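UDP-N-Acetylenolpyruvylglucosamine Reductase (PDB 2GQT) catalyses, with FAD as cofactor, the NADPH-dependent reduction of enolpyruvyl-UDP-N-acetylglucosamine to UDP-N-acetylmuramate, a step in building bacterial cell-wall peptidoglycan. Local coordinates at residues E2-E7 / W26-R31; E32-A37 / R61-A66; A94-L99 / L167-R172. All coordinates share one frame; numbering follows the deposited sequence.

Contact 1 (E2-E7 / W26-R31); sequences EFMRVE and WTVETR
V6 and M4 fit round the indole of W26 where strands 5-10 and 22-28 pair as an antiparallel beta hairpin at the outer edge of a mixed four-stranded sheet. The bump is the V6 methyl CG2, which sits over one face of the indole, 3.6 Å from the centroid of the six-membered ring and 14° off the ring normal, a CH-pi contact. Its sister CG1 lies over the pyrrole side, 3.5 Å from NE1 of W26, whose hydrogen bond goes to E24. M4 meets the indole at its edge: SD makes a Met-aromatic contact there, 3.8 Å from W26 CE3, and the methyl CE lies at the same rim, though its exact place is less sure. With CG set between the backbone N and the carbonyl carbon (chi1 64°), the M4 chain is directed between W26 and V28, and SD also meets V28 CG2 at 3.5 Å. The thioether thus fills the notch between indole and valine, while E33 and R36 of helix 31-37 touch M4 as well. V6 and W26 form a non-hydrogen-bonded pair. Between R5 and T27 a single direct bond forms, and water 2, accepting from R5 N and donating to T27 O, spans the other side of the pair. That direct bond is nearly straight: T27 N donates to R5 O at 2.9 Å, with 167° at the hydrogen.

Contact 2 (E32-A37 / R61-A66); sequences EELKRA and RVIRLA
R61 reaches from its strand to the C-terminal turn of the helix and grips it through one nitrogen. NH1 donates to A37 O at 3.0 Å with 158° at the hydrogen; the acceptor lies close to the guanidinium plane, but the nitrogen stands above the carbonyl plane of A37, 56° out of it. A second bond from R61 NH1, to R36 O at 3.2 Å, is weak and strongly bent. The positive guanidinium is probably favoured by the partial negative charge of the helix's last carbonyls. The chain of R61 is extended from CG to NE, which carries the guanidinium from the strand to these carbonyls and leaves CD 3.3 Å from A37 O. Water 3 extends the grip: it accepts from R61 NH2 at 3.1 Å and gives a weak bond to R36 O.

Above this polar end the interface is apolar. A37 CB abuts the tip of I63, 3.8 Å from CD1. The other branch of I63, CG2, faces L34 CD1, the two side chains crossing at about a right angle, and the same L34 methyl lies 4.0 Å from L65 CD2. In L34, chi1 (-172°) puts the fork beside the carbonyl carbon, and chi2 then turns CD1 to the strand.

In the next shell W26 touches R61, and V28 joins L34 from strand 22-28, while I161, T163 and F134 also touch L34. L65 continues to the bound FAD, whose pocket it helps to line. Helix and strand axes run nearly antiparallel, 10.2 Å apart at closest approach. Helix 31-37 is the connection of a beta-alpha-beta crossover from strand 22-28 to the parallel strand 42-44, packed on strand 61-65, which lies between them in the sheet.

Contact 3 (A94-L99 / L167-R172); sequences AGLSGL and LKLKER
L96 and L169 meet at about a right angle, their CD1 methyls 4.0 Å apart, and L169 then turns its other methyl to a different leucine. Its CD2 lies 3.8 Å from L99 CG, the two side chains crossing at a slant, so the fork of L169 is wedged between L96 and L99. CG of L169 is anti to the carbonyl carbon (chi1 -52°), which holds the fork on the side of the opposite segment. L99 meets L167 more loosely and is backed by L87, V88 and A91 of helix 84-93.

On the same face as L96, E171 lays its CG methylene beside L96 CD2 in a non-hydrogen-bonded pair. S97 points to the other face, where the aliphatic part of R172 passes it: CD of R172 is 3.7 Å from S97 CB. The hydroxyl OG sits near the guanidinium edge, but its hydrogen-bond partner is E100. I177 and R180 of helix 174-187 touch both S97 and R172.

The backbone bonds set the register in which these side chains meet. S97 N donates to K170 O at 2.7 Å, nearly straight, and K170 N returns a bond to S97 O at 3.0 Å in the carbonyl plane. R172 N donates to G95 O at 3.0 Å from above the carbonyl plane. Two glycines frame the pairing. G95 takes positive phi (67°) to end helix 84-93 in a Schellman motif, and G98 also has a positive phi (143°), with its CA close by K168 and L169 of the opposite segment. A helix closed by a Schellman glycine thus passes straight into a short antiparallel strand, paired at the end of strand 161-171 in the second, antiparallel sheet of the protein.

In the fold
From the N terminus, contact 1 closes the first hairpin, bringing strand 22-28 back against strand 5-10. The chain runs directly into helix 31-37, and contact 2 closes the next loop when strand 61-65 returns beneath that helix and joins the same mixed sheet. The two loops follow in series, yet their centres are only 6 Å apart: R64 NH2 and T27 OG1 are probably hydrogen-bonded at 2.7 Å. Contact 3 comes later still, joining the short strand 96-97, just after helix 84-93, to the end of strand 161-171 and closing the long loop between them. It lies about 31 Å from contact 2, centre to centre. None of the three nests in or crosses another.

Contact 1 (E2-E7 / W26-R31)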
loop_
_atom_site.group_PDB
_atom_site.type_symbol
_atom_site.label_atom_id
_atom_site.label_comp_id
_atom_site.label_asym_id
_atom_site.label_seq_id
_atom_site.Cartn_x
_atom_site.Cartn_y
_atom_site.Cartn_z
ATOM N N GLU A 2 -0.089 -16.268 -22.816
ATOM C CA GLU A 2 -1.369 -16.039 -23.527
ATOM C C GLU A 2 -2.529 -16.673 -22.767
ATOM O O GLU A 2 -3.657 -16.677 -23.250
ATOM C CB GLU A 2 -1.303 -16.606 -24.952
ATOM C CG GLU A 2 -0.106 -16.115 -25.770
ATOM C CD GLU A 2 -0.030 -16.756 -27.144
ATOM O OE1 GLU A 2 -0.966 -17.498 -27.515
ATOM O OE2 GLU A 2 0.968 -16.520 -27.859
ATOM N N PHE A 3 -2.251 -17.202 -21.577
ATOM C CA PHE A 3 -3.257 -17.952 -20.822
ATOM C C PHE A 3 -3.428 -17.482 -19.393
ATOM O O PHE A 3 -3.783 -18.257 -18.493
ATOM C CB PHE A 3 -2.976 -19.452 -20.909
ATOM C CG PHE A 3 -3.150 -19.987 -22.291
ATOM C CD1 PHE A 3 -2.109 -19.921 -23.206
ATOM C CD2 PHE A 3 -4.380 -20.485 -22.702
ATOM C CE1 PHE A 3 -2.278 -20.374 -24.504
ATOM C CE2 PHE A 3 -4.560 -20.951 -23.997
ATOM C CZ PHE A 3 -3.509 -20.892 -24.903
ATOM N N MET A 4 -3.227 -16.192 -19.193
ATOM C CA MET A 4 -3.399 -15.665 -17.858
ATOM C C MET A 4 -4.865 -15.640 -17.460
ATOM O O MET A 4 -5.765 -15.553 -18.309
ATOM C CB MET A 4 -2.755 -14.295 -17.692
ATOM C CG MET A 4 -3.341 -13.201 -18.515
ATOM S SD MET A 4 -2.220 -11.825 -18.319
ATOM C CE MET A 4 -2.155 -11.292 -20.013
ATOM N N ARG A 5 -5.077 -15.754 -16.159
ATOM C CA ARG A 5 -6.393 -15.706 -15.564
ATOM C C ARG A 5 -6.974 -14.296 -15.631
ATOM O O ARG A 5 -6.342 -13.315 -15.196
ATOM C CB ARG A 5 -6.284 -16.173 -14.122
ATOM C CG ARG A 5 -7.595 -16.379 -13.413
ATOM C CD ARG A 5 -7.349 -16.524 -11.926
ATOM N NE ARG A 5 -8.604 -16.641 -11.193
ATOM C CZ ARG A 5 -9.203 -17.788 -10.890
ATOM N NH1 ARG A 5 -8.670 -18.946 -11.252
ATOM N NH2 ARG A 5 -10.344 -17.770 -10.217
ATOM N N VAL A 6 -8.177 -14.207 -16.187
ATOM C CA VAL A 6 -8.953 -12.974 -16.237
ATOM C C VAL A 6 -10.335 -13.292 -15.689
ATOM O O VAL A 6 -11.004 -14.232 -16.153
ATOM C CB VAL A 6 -9.086 -12.424 -17.686
ATOM C CG1 VAL A 6 -9.858 -11.117 -17.710
ATOM C CG2 VAL A 6 -7.716 -12.229 -18.317
ATOM N N GLU A 7 -10.761 -12.532 -14.686
ATOM C CA GLU A 7 -12.063 -12.762 -14.084
ATOM C C GLU A 7 -12.686 -11.504 -13.503
ATOM O O GLU A 7 -11.987 -10.592 -13.043
ATOM C CB GLU A 7 -12.022 -13.912 -13.056
ATOM C CG GLU A 7 -11.706 -13.553 -11.629
ATOM C CD GLU A 7 -12.129 -14.649 -10.650
ATOM O OE1 GLU A 7 -11.468 -14.793 -9.605
ATOM O OE2 GLU A 7 -13.128 -15.353 -10.912
ATOM N N TRP A 26 -6.911 -9.100 -14.087
ATOM C CA TRP A 26 -5.928 -9.859 -14.850
ATOM C C TRP A 26 -4.780 -10.260 -13.928
ATOM O O TRP A 26 -4.054 -9.396 -13.441
ATOM C CB TRP A 26 -5.377 -8.977 -15.975
ATOM C CG TRP A 26 -6.356 -8.705 -17.065
ATOM C CD1 TRP A 26 -7.557 -8.074 -16.957
ATOM C CD2 TRP A 26 -6.210 -9.059 -18.444
ATOM N NE1 TRP A 26 -8.184 -8.028 -18.185
ATOM C CE2 TRP A 26 -7.372 -8.622 -19.114
ATOM C CE3 TRP A 26 -5.210 -9.705 -19.177
ATOM C CZ2 TRP A 26 -7.563 -8.816 -20.485
ATOM C CZ3 TRP A 26 -5.402 -9.900 -20.543
ATOM C CH2 TRP A 26 -6.566 -9.453 -21.180
ATOM N N THR A 27 -4.618 -11.558 -13.678
ATOM C CA THR A 27 -3.528 -12.044 -12.834
ATOM C C THR A 27 -2.394 -12.510 -13.736
ATOM O O THR A 27 -2.539 -13.481 -14.483
ATOM C CB THR A 27 -4.005 -13.159 -11.876
ATOM O OG1 THR A 27 -5.093 -12.663 -11.091
ATOM C CG2 THR A 27 -2.885 -13.583 -10.943
ATOM N N VAL A 28 -1.285 -11.777 -13.680
ATOM C CA VAL A 28 -0.137 -11.937 -14.574
ATOM C C VAL A 28 0.967 -12.718 -13.868
ATOM O O VAL A 28 1.339 -12.370 -12.754
ATOM C CB VAL A 28 0.409 -10.531 -14.987
ATOM C CG1 VAL A 28 1.791 -10.635 -15.618
ATOM C CG2 VAL A 28 -0.570 -9.832 -15.930
ATOM N N GLU A 29 1.505 -13.746 -14.525
ATOM C CA GLU A 29 2.559 -14.571 -13.934
ATOM C C GLU A 29 3.908 -14.492 -14.640
ATOM O O GLU A 29 4.914 -14.959 -14.105
ATOM C CB GLU A 29 2.118 -16.032 -13.882
ATOM C CG GLU A 29 0.979 -16.294 -12.915
ATOM C CD GLU A 29 0.670 -17.771 -12.765
ATOM O OE1 GLU A 29 1.074 -18.565 -13.640
ATOM O OE2 GLU A 29 0.012 -18.136 -11.772
ATOM N N THR A 30 3.929 -13.909 -15.834
ATOM C CA THR A 30 5.132 -13.895 -16.664
ATOM C C THR A 30 5.309 -12.550 -17.353
ATOM O O THR A 30 4.369 -11.760 -17.461
ATOM C CB THR A 30 5.091 -14.977 -17.772
ATOM O OG1 THR A 30 4.093 -14.630 -18.737
ATOM C CG2 THR A 30 4.788 -16.360 -17.196
ATOM N N ARG A 31 6.514 -12.310 -17.856
ATOM C CA ARG A 31 6.794 -11.072 -18.576
ATOM C C ARG A 31 5.917 -10.962 -19.824
ATOM O O ARG A 31 5.397 -9.888 -20.129
ATOM C CB ARG A 31 8.277 -10.963 -18.936
ATOM C CG ARG A 31 9.226 -10.979 -17.735
ATOM C CD ARG A 31 10.600 -10.441 -18.106
ATOM N NE ARG A 31 10.889 -10.655 -19.522
ATOM C CZ ARG A 31 11.838 -10.029 -20.211
ATOM N NH1 ARG A 31 12.626 -9.133 -19.630
ATOM N NH2 ARG A 31 11.992 -10.306 -21.497
HETATM O O HOH W 1 -7.465 -12.850 -12.344
HETATM O O HOH W 2 -2.731 -16.139 -14.478
#

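Contact 2 (E32-A37 / R61-A66)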
loop_
_atom_site.group_PDB
_atom_site.type_symbol
_atom_site.label_atom_id
_atom_site.label_comp_id
_atom_site.label_asym_id
_atom_site.label_seq_id
_atom_site.Cartn_x
_atom_site.Cartn_y
_atom_site.Cartn_z
ATOM N N GLU A 32 5.729 -12.081 -20.525
ATOM C CA GLU A 32 4.869 -12.107 -21.712
ATOM C C GLU A 32 3.400 -11.845 -21.388
ATOM O O GLU A 32 2.710 -11.148 -22.132
ATOM C CB GLU A 32 5.038 -13.417 -22.496
ATOM C CG GLU A 32 6.358 -13.522 -23.254
ATOM C CD GLU A 32 6.590 -12.343 -24.189
ATOM O OE1 GLU A 32 5.684 -12.019 -24.990
ATOM O OE2 GLU A 32 7.677 -11.734 -24.116
ATOM N N GLU A 33 2.927 -12.388 -20.268
ATOM C CA GLU A 33 1.566 -12.128 -19.818
ATOM C C GLU A 33 1.391 -10.652 -19.440
ATOM O O GLU A 33 0.361 -10.060 -19.741
ATOM C CB GLU A 33 1.182 -13.057 -18.660
ATOM C CG GLU A 33 0.909 -14.508 -19.103
ATOM C CD GLU A 33 0.655 -15.462 -17.944
ATOM O OE1 GLU A 33 0.546 -16.687 -18.179
ATOM O OE2 GLU A 33 0.564 -15.000 -16.791
ATOM N N LEU A 34 2.406 -10.059 -18.812
ATOM C CA LEU A 34 2.376 -8.619 -18.502
ATOM C C LEU A 34 2.300 -7.758 -19.766
ATOM O O LEU A 34 1.525 -6.802 -19.817
ATOM C CB LEU A 34 3.575 -8.201 -17.649
ATOM C CG LEU A 34 3.519 -6.756 -17.133
ATOM C CD1 LEU A 34 2.254 -6.495 -16.314
ATOM C CD2 LEU A 34 4.756 -6.431 -16.331
ATOM N N LYS A 35 3.093 -8.107 -20.781
ATOM C CA LYS A 35 3.083 -7.385 -22.060
ATOM C C LYS A 35 1.693 -7.399 -22.690
ATOM O O LYS A 35 1.236 -6.382 -23.218
ATOM C CB LYS A 35 4.137 -7.951 -23.020
ATOM C CG LYS A 35 5.561 -7.547 -22.652
ATOM C CD LYS A 35 6.609 -8.482 -23.237
ATOM C CE LYS A 35 7.156 -7.986 -24.560
ATOM N NZ LYS A 35 8.280 -8.854 -25.006
ATOM N N ARG A 36 1.014 -8.542 -22.591
ATOM C CA ARG A 36 -0.336 -8.704 -23.124
ATOM C C ARG A 36 -1.394 -7.936 -22.322
ATOM O O ARG A 36 -2.243 -7.252 -22.895
ATOM C CB ARG A 36 -0.706 -10.191 -23.228
ATOM C CG ARG A 36 -2.118 -10.450 -23.727
ATOM C CD ARG A 36 -2.568 -11.867 -23.447
ATOM N NE ARG A 36 -4.017 -11.922 -23.263
ATOM C CZ ARG A 36 -4.674 -12.920 -22.678
ATOM N NH1 ARG A 36 -4.021 -13.973 -22.197
ATOM N NH2 ARG A 36 -5.992 -12.859 -22.566
ATOM N N ALA A 37 -1.335 -8.043 -20.996
ATOM C CA ALA A 37 -2.306 -7.377 -20.127
ATOM C C ALA A 37 -2.299 -5.855 -20.303
ATOM O O ALA A 37 -3.338 -5.213 -20.169
ATOM C CB ALA A 37 -2.042 -7.740 -18.675
ATOM N N ARG A 61 -8.640 -2.612 -17.134
ATOM C CA ARG A 61 -8.059 -3.875 -16.706
ATOM C C ARG A 61 -7.325 -3.618 -15.397
ATOM O O ARG A 61 -6.553 -2.665 -15.301
ATOM C CB ARG A 61 -7.083 -4.392 -17.750
ATOM C CG ARG A 61 -7.716 -4.700 -19.094
ATOM C CD ARG A 61 -6.669 -5.234 -20.040
ATOM N NE ARG A 61 -7.249 -5.625 -21.322
ATOM C CZ ARG A 61 -6.554 -6.138 -22.333
ATOM N NH1 ARG A 61 -5.243 -6.318 -22.227
ATOM N NH2 ARG A 61 -7.176 -6.469 -23.457
ATOM N N VAL A 62 -7.602 -4.441 -14.390
ATOM C CA VAL A 62 -6.903 -4.332 -13.112
ATOM C C VAL A 62 -5.904 -5.485 -13.038
ATOM O O VAL A 62 -6.291 -6.651 -13.048
ATOM C CB VAL A 62 -7.887 -4.331 -11.919
ATOM C CG1 VAL A 62 -7.128 -4.257 -10.612
ATOM C CG2 VAL A 62 -8.831 -3.142 -12.023
ATOM N N ILE A 63 -4.620 -5.147 -13.002
ATOM C CA ILE A 63 -3.540 -6.118 -13.075
ATOM C C ILE A 63 -2.988 -6.439 -11.688
ATOM O O ILE A 63 -2.676 -5.531 -10.904
ATOM C CB ILE A 63 -2.405 -5.605 -13.980
ATOM C CG1 ILE A 63 -2.905 -5.427 -15.418
ATOM C CG2 ILE A 63 -1.210 -6.549 -13.944
ATOM C CD1 ILE A 63 -1.923 -4.748 -16.336
ATOM N N ARG A 64 -2.899 -7.735 -11.400
ATOM C CA ARG A 64 -2.234 -8.270 -10.207
ATOM C C ARG A 64 -0.999 -9.025 -10.665
ATOM O O ARG A 64 -1.067 -9.820 -11.607
ATOM C CB ARG A 64 -3.140 -9.278 -9.488
ATOM C CG ARG A 64 -4.302 -8.716 -8.722
ATOM C CD ARG A 64 -4.907 -9.803 -7.848
ATOM N NE ARG A 64 -5.067 -11.105 -8.507
ATOM C CZ ARG A 64 -5.440 -12.207 -7.868
ATOM N NH1 ARG A 64 -5.686 -12.161 -6.562
ATOM N NH2 ARG A 64 -5.578 -13.352 -8.520
ATOM N N LEU A 65 0.115 -8.810 -9.976
ATOM C CA LEU A 65 1.363 -9.485 -10.293
ATOM C C LEU A 65 1.554 -10.699 -9.416
ATOM O O LEU A 65 1.612 -10.589 -8.188
ATOM C CB LEU A 65 2.536 -8.527 -10.114
ATOM C CG LEU A 65 2.514 -7.227 -10.918
ATOM C CD1 LEU A 65 3.680 -6.366 -10.487
ATOM C CD2 LEU A 65 2.551 -7.486 -12.422
ATOM N N ALA A 66 1.641 -11.855 -10.056
ATOM C CA ALA A 66 1.846 -13.109 -9.346
ATOM C C ALA A 66 2.951 -13.900 -10.051
ATOM O O ALA A 66 3.780 -13.308 -10.739
ATOM C CB ALA A 66 0.532 -13.888 -9.271
HETATM O O HOH W 3 -4.808 -7.589 -25.139
#

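Contact 3 (A94-L99 / L167-R172)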
loop_
_atom_site.group_PDB
_atom_site.type_symbol
_atom_site.label_atom_id
_atom_site.label_comp_id
_atom_site.label_asym_id
_atom_site.label_seq_id
_atom_site.Cartn_x
_atom_site.Cartn_y
_atom_site.Cartn_z
ATOM N N ALA A 94 17.383 -13.647 8.228
ATOM C CA ALA A 94 18.650 -13.700 7.502
ATOM C C ALA A 94 19.743 -12.857 8.149
ATOM O O ALA A 94 20.878 -12.838 7.663
ATOM C CB ALA A 94 18.456 -13.259 6.054
ATOM N N GLY A 95 19.412 -12.143 9.223
ATOM C CA GLY A 95 20.375 -11.236 9.850
ATOM C C GLY A 95 20.691 -10.070 8.936
ATOM O O GLY A 95 21.825 -9.585 8.883
ATOM N N LEU A 96 19.666 -9.618 8.213
ATOM C CA LEU A 96 19.801 -8.494 7.303
ATOM C C LEU A 96 18.935 -7.318 7.744
ATOM O O LEU A 96 17.711 -7.418 7.875
ATOM C CB LEU A 96 19.458 -8.910 5.874
ATOM C CG LEU A 96 20.463 -9.881 5.246
ATOM C CD1 LEU A 96 19.915 -10.429 3.936
ATOM C CD2 LEU A 96 21.826 -9.203 5.047
ATOM N N SER A 97 19.600 -6.200 7.986
ATOM C CA SER A 97 18.968 -4.994 8.482
ATOM C C SER A 97 18.657 -4.022 7.344
ATOM O O SER A 97 19.390 -3.941 6.354
ATOM C CB SER A 97 19.888 -4.345 9.512
ATOM O OG SER A 97 19.352 -3.149 10.030
ATOM N N GLY A 98 17.559 -3.290 7.482
ATOM C CA GLY A 98 17.196 -2.282 6.499
ATOM C C GLY A 98 15.707 -2.179 6.254
ATOM O O GLY A 98 15.236 -1.224 5.641
ATOM N N LEU A 99 14.952 -3.170 6.730
ATOM C CA LEU A 99 13.498 -3.157 6.554
ATOM C C LEU A 99 12.718 -2.956 7.851
ATOM O O LEU A 99 11.489 -2.913 7.813
ATOM C CB LEU A 99 13.019 -4.441 5.864
ATOM C CG LEU A 99 13.665 -4.848 4.539
ATOM C CD1 LEU A 99 13.021 -6.130 4.047
ATOM C CD2 LEU A 99 13.552 -3.762 3.476
ATOM N N LEU A 167 17.088 -4.853 -2.971
ATOM C CA LEU A 167 17.048 -4.215 -1.667
ATOM C C LEU A 167 18.437 -3.827 -1.183
ATOM O O LEU A 167 19.438 -4.471 -1.531
ATOM C CB LEU A 167 16.358 -5.132 -0.649
ATOM C CG LEU A 167 14.917 -5.551 -0.953
ATOM C CD1 LEU A 167 14.444 -6.578 0.068
ATOM C CD2 LEU A 167 13.961 -4.369 -0.974
ATOM N N LYS A 168 18.483 -2.781 -0.366
ATOM C CA LYS A 168 19.712 -2.314 0.253
ATOM C C LYS A 168 19.702 -2.774 1.705
ATOM O O LYS A 168 19.002 -2.199 2.540
ATOM C CB LYS A 168 19.783 -0.786 0.167
ATOM C CG LYS A 168 21.073 -0.191 0.696
ATOM C CD LYS A 168 21.002 1.326 0.704
ATOM C CE LYS A 168 22.244 1.938 1.317
ATOM N NZ LYS A 168 22.175 3.423 1.282
ATOM N N LEU A 169 20.445 -3.837 1.992
ATOM C CA LEU A 169 20.445 -4.451 3.321
ATOM C C LEU A 169 21.861 -4.634 3.835
ATOM O O LEU A 169 22.807 -4.746 3.046
ATOM C CB LEU A 169 19.727 -5.801 3.292
ATOM C CG LEU A 169 18.317 -5.845 2.696
ATOM C CD1 LEU A 169 17.841 -7.278 2.518
ATOM C CD2 LEU A 169 17.333 -5.046 3.545
ATOM N N LYS A 170 21.994 -4.676 5.158
ATOM C CA LYS A 170 23.295 -4.756 5.818
ATOM C C LYS A 170 23.253 -5.801 6.923
ATOM O O LYS A 170 22.266 -5.914 7.645
ATOM C CB LYS A 170 23.671 -3.399 6.409
ATOM C CG LYS A 170 25.174 -3.158 6.541
ATOM C CD LYS A 170 25.772 -2.561 5.262
ATOM C CE LYS A 170 25.660 -1.036 5.228
ATOM N NZ LYS A 170 26.619 -0.374 6.164
ATOM N N GLU A 171 24.340 -6.551 7.068
ATOM C CA GLU A 171 24.412 -7.602 8.078
ATOM C C GLU A 171 24.419 -7.036 9.498
ATOM O O GLU A 171 25.209 -6.143 9.815
ATOM C CB GLU A 171 25.641 -8.483 7.847
ATOM C CG GLU A 171 25.583 -9.270 6.546
ATOM C CD GLU A 171 26.817 -10.119 6.295
ATOM O OE1 GLU A 171 26.813 -10.885 5.308
ATOM O OE2 GLU A 171 27.789 -10.023 7.075
ATOM N N ARG A 172 23.518 -7.552 10.329
ATOM C CA ARG A 172 23.433 -7.209 11.749
ATOM C C ARG A 172 22.974 -8.441 12.519
ATOM O O ARG A 172 22.313 -9.307 11.946
ATOM C CB ARG A 172 22.429 -6.076 11.984
ATOM C CG ARG A 172 22.938 -4.676 11.689
ATOM C CD ARG A 172 22.088 -3.631 12.400
ATOM N NE ARG A 172 22.872 -2.455 12.768
ATOM C CZ ARG A 172 22.973 -1.345 12.040
ATOM N NH1 ARG A 172 22.326 -1.228 10.884
ATOM N NH2 ARG A 172 23.722 -0.342 12.476
#